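Local coordinates for protein Bd3460 (PDB 5CED) that is an ankyrin-repeat protein that binds Bd3459, in a complex that here also holds ring-opened penicillin G, at residues B[35-40]-B[68-73]. Numbering follows the deposited sequence.
With PNM (open form - penicillin g), chain C.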
ATOM      1  N   GLU B  35       4.720  18.499  -6.020  1.00 45.56           N
ATOM      2  CA  GLU B  35       4.937  17.637  -4.859  1.00 47.77           C
ATOM      3  C   GLU B  35       3.658  17.382  -4.050  1.00 45.59           C
ATOM      4  O   GLU B  35       3.363  16.245  -3.653  1.00 44.95           O
ATOM      5  CB  GLU B  35       6.049  18.200  -3.965  1.00 53.41           C
ATOM      6  CG  GLU B  35       7.423  18.009  -4.586  1.00 57.86           C
ATOM      7  CD  GLU B  35       8.531  18.719  -3.836  1.00 64.85           C
ATOM      8  OE1 GLU B  35       8.264  19.301  -2.763  1.00 68.50           O
ATOM      9  OE2 GLU B  35       9.681  18.710  -4.322  1.00 70.13           O
ATOM     10  N   ALA B  36       2.895  18.438  -3.820  1.00 45.31           N
ATOM     11  CA  ALA B  36       1.636  18.326  -3.102  1.00 44.12           C
ATOM     12  C   ALA B  36       0.648  17.398  -3.788  1.00 41.11           C
ATOM     13  O   ALA B  36       0.016  16.574  -3.149  1.00 42.26           O
ATOM     14  CB  ALA B  36       1.028  19.703  -2.929  1.00 46.54           C
ATOM     15  N   ALA B  37       0.518  17.553  -5.101  1.00 39.28           N
ATOM     16  CA  ALA B  37      -0.366  16.756  -5.899  1.00 37.65           C
ATOM     17  C   ALA B  37       0.008  15.259  -5.843  1.00 37.94           C
ATOM     18  O   ALA B  37      -0.891  14.410  -5.786  1.00 37.80           O
ATOM     19  CB  ALA B  37      -0.346  17.242  -7.333  1.00 37.00           C
ATOM     20  N   GLU B  38       1.304  14.946  -5.902  1.00 39.05           N
ATOM     21  CA  GLU B  38       1.745  13.558  -5.775  1.00 40.64           C
ATOM     22  C   GLU B  38       1.529  12.986  -4.405  1.00 42.47           C
ATOM     23  O   GLU B  38       1.089  11.854  -4.282  1.00 42.92           O
ATOM     24  CB  GLU B  38       3.211  13.374  -6.133  1.00 45.01           C
ATOM     25  CG  GLU B  38       3.518  11.915  -6.500  1.00 48.77           C
ATOM     26  CD  GLU B  38       4.997  11.642  -6.577  1.00 53.85           C
ATOM     27  OE1 GLU B  38       5.772  12.605  -6.329  1.00 56.80           O
ATOM     28  OE2 GLU B  38       5.385  10.467  -6.837  1.00 55.42           O
ATOM     29  N   GLN B  39       1.842  13.763  -3.375  1.00 44.16           N
ATOM     30  CA  GLN B  39       1.728  13.269  -1.984  1.00 48.51           C
ATOM     31  C   GLN B  39       0.305  13.149  -1.492  1.00 47.88           C
ATOM     32  O   GLN B  39       0.035  12.402  -0.563  1.00 48.77           O
ATOM     33  CB  GLN B  39       2.543  14.150  -1.062  1.00 51.63           C
ATOM     34  CG  GLN B  39       4.010  13.961  -1.356  1.00 56.04           C
ATOM     35  CD  GLN B  39       4.911  14.845  -0.542  1.00 62.82           C
ATOM     36  OE1 GLN B  39       4.499  15.460   0.444  1.00 66.54           O
ATOM     37  NE2 GLN B  39       6.177  14.894  -0.941  1.00 67.16           N
ATOM     38  N   GLY B  40      -0.605  13.860  -2.143  1.00 45.56           N
ATOM     39  CA  GLY B  40      -2.014  13.787  -1.816  1.00 47.44           C
ATOM     40  C   GLY B  40      -2.485  14.824  -0.820  1.00 49.59           C
ATOM     41  O   GLY B  40      -3.474  14.597  -0.154  1.00 52.94           O
ATOM     42  N   MET B  68      -0.525  14.959 -13.787  1.00 27.56           N
ATOM     43  CA  MET B  68       0.250  13.735 -13.888  1.00 27.56           C
ATOM     44  C   MET B  68       0.742  13.291 -12.514  1.00 27.58           C
ATOM     45  O   MET B  68       0.718  12.081 -12.195  1.00 27.56           O
ATOM     46  CB  MET B  68       1.454  13.859 -14.814  1.00 29.07           C
ATOM     47  CG  MET B  68       1.183  14.074 -16.294  1.00 28.49           C
ATOM     48  SD  MET B  68       2.759  14.609 -17.079  1.00 30.13           S
ATOM     49  CE  MET B  68       2.048  15.423 -18.489  1.00 30.62           C
ATOM     50  N   ASN B  69       1.192  14.244 -11.720  1.00 28.03           N
ATOM     51  CA  ASN B  69       1.551  13.958 -10.342  1.00 29.83           C
ATOM     52  C   ASN B  69       0.399  13.378  -9.514  1.00 31.67           C
ATOM     53  O   ASN B  69       0.569  12.369  -8.810  1.00 30.17           O
ATOM     54  CB  ASN B  69       2.086  15.210  -9.684  1.00 32.52           C
ATOM     55  CG  ASN B  69       3.552  15.424  -9.974  1.00 34.61           C
ATOM     56  OD1 ASN B  69       4.380  14.765  -9.360  1.00 35.94           O
ATOM     57  ND2 ASN B  69       3.883  16.308 -10.916  1.00 35.23           N
ATOM     58  N   ALA B  70      -0.772  14.016  -9.590  1.00 31.06           N
ATOM     59  CA  ALA B  70      -1.947  13.512  -8.866  1.00 32.06           C
ATOM     60  C   ALA B  70      -2.341  12.137  -9.331  1.00 31.88           C
ATOM     61  O   ALA B  70      -2.645  11.277  -8.501  1.00 32.19           O
ATOM     62  CB  ALA B  70      -3.137  14.432  -9.009  1.00 31.82           C
ATOM     63  N   ALA B  71      -2.328  11.924 -10.644  1.00 28.77           N
ATOM     64  CA  ALA B  71      -2.671  10.610 -11.205  1.00 28.85           C
ATOM     65  C   ALA B  71      -1.757   9.493 -10.749  1.00 30.12           C
ATOM     66  O   ALA B  71      -2.229   8.428 -10.318  1.00 30.55           O
ATOM     67  CB  ALA B  71      -2.674  10.653 -12.709  1.00 27.13           C
ATOM     68  N   MET B  72      -0.449   9.756 -10.864  1.00 30.43           N
ATOM     69  CA  MET B  72       0.597   8.833 -10.451  1.00 31.78           C
ATOM     70  C   MET B  72       0.439   8.431  -9.004  1.00 33.12           C
ATOM     71  O   MET B  72       0.611   7.269  -8.654  1.00 32.73           O
ATOM     72  CB  MET B  72       1.970   9.488 -10.617  1.00 33.97           C
ATOM     73  CG  MET B  72       3.114   8.661 -10.090  1.00 38.96           C
ATOM     74  SD  MET B  72       4.653   9.142 -10.889  1.00 41.61           S
ATOM     75  CE  MET B  72       4.674  10.857 -10.441  1.00 44.54           C
ATOM     76  N   GLY B  73       0.126   9.393  -8.152  1.00 32.05           N
ATOM     77  CA  GLY B  73      -0.057   9.073  -6.745  1.00 34.05           C
ATOM     78  C   GLY B  73      -1.398   8.490  -6.350  1.00 34.12           C
ATOM     79  O   GLY B  73      -1.616   8.224  -5.187  1.00 34.36           O
TER
HETATM   80  O8  PNM C 501       7.793   2.293  -0.648  1.00 24.72           O
HETATM   81  C7  PNM C 501       7.153   2.715   0.292  1.00 27.42           C
HETATM   82  N4  PNM C 501       4.763   2.615  -0.378  1.00 29.26           N
HETATM   83  C3  PNM C 501       4.705   2.751  -2.150  1.00 30.52           C
HETATM   84  C11 PNM C 501       4.466   1.435  -2.684  1.00 32.57           C
HETATM   85  O13 PNM C 501       3.918   0.503  -1.942  1.00 28.32           O
HETATM   86  O12 PNM C 501       4.798   1.226  -3.884  1.00 30.73           O
HETATM   87  C2  PNM C 501       3.791   3.826  -2.314  1.00 31.52           C
HETATM   88  C10 PNM C 501       4.102   4.523  -3.648  1.00 30.28           C
HETATM   89  C9  PNM C 501       2.327   3.334  -2.393  1.00 31.76           C
HETATM   90  S1  PNM C 501       4.052   4.930  -0.927  1.00 31.76           S
HETATM   91  C5  PNM C 501       4.930   3.887   0.148  1.00 32.55           C
HETATM   92  C6  PNM C 501       6.466   3.969  -0.070  1.00 30.84           C
HETATM   93  N14 PNM C 501       7.172   5.047  -0.574  1.00 33.06           N
HETATM   94  C15 PNM C 501       7.115   6.413  -0.358  1.00 38.11           C
HETATM   95  O16 PNM C 501       6.429   6.881   0.491  1.00 35.13           O
HETATM   96  C17 PNM C 501       8.072   7.192  -1.300  1.00 40.63           C
HETATM   97  C18 PNM C 501       7.265   8.237  -2.058  1.00 42.57           C
HETATM   98  C19 PNM C 501       7.832   9.507  -2.214  1.00 50.67           C
HETATM   99  C20 PNM C 501       7.096  10.505  -2.882  1.00 53.17           C
HETATM  100  C21 PNM C 501       5.832  10.229  -3.374  1.00 52.59           C
HETATM  101  C22 PNM C 501       5.282   8.933  -3.220  1.00 50.42           C
HETATM  102  C23 PNM C 501       6.017   7.952  -2.564  1.00 43.54           C
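Ala37 and Asn69 meet through their CB atoms, 3.9 Å apart. Ala37 CB also packs against Ala70 CB at 4.3 Å. The small side chains of Ala37 and Ala70, and the lack of one at Gly73, whose CA faces Glu38 O, permit an axis distance of 7.0 Å. The helix axes run nearly parallel, 19° apart. Two CA-H...O contacts link the backbones: Ala70 CA lies 3.4 Å from Ala37 O, and Glu38 CA lies 3.5 Å from Asn69 O. Glu38 CB sits 3.7 Å from Asn69 OD1. The carboxylate and the amide are turned 59° against each other and are not hydrogen-bonded. With CG anti to the backbone N (chi1 -159°) and an extended chain, Glu38 reaches past Asn69 to Met72. Its OE2 lies 3.7 Å from Met72 CE.

Side-by-side packing of near-parallel helices is characteristic of the ankyrin fold; here helix 31-39 lies against helix 66-72.

Beyond this layer, Glu38 OE2 is hydrogen-bonded to Tyr388 OH of the Bd3459 chain, and Glu38 packs on Trp395 of that chain, so its side chain is part of the interface between the two proteins. Glu38 OE2 also lies 3.5 Å from PNM C21, on the phenyl ring of the opened penicillin. Asn69 ND2 is held by Thr65 O. Asn75 ND2 donates to both Ala37 O and Glu38 O, tying the end of helix 31-39 to the turn after helix 66-72.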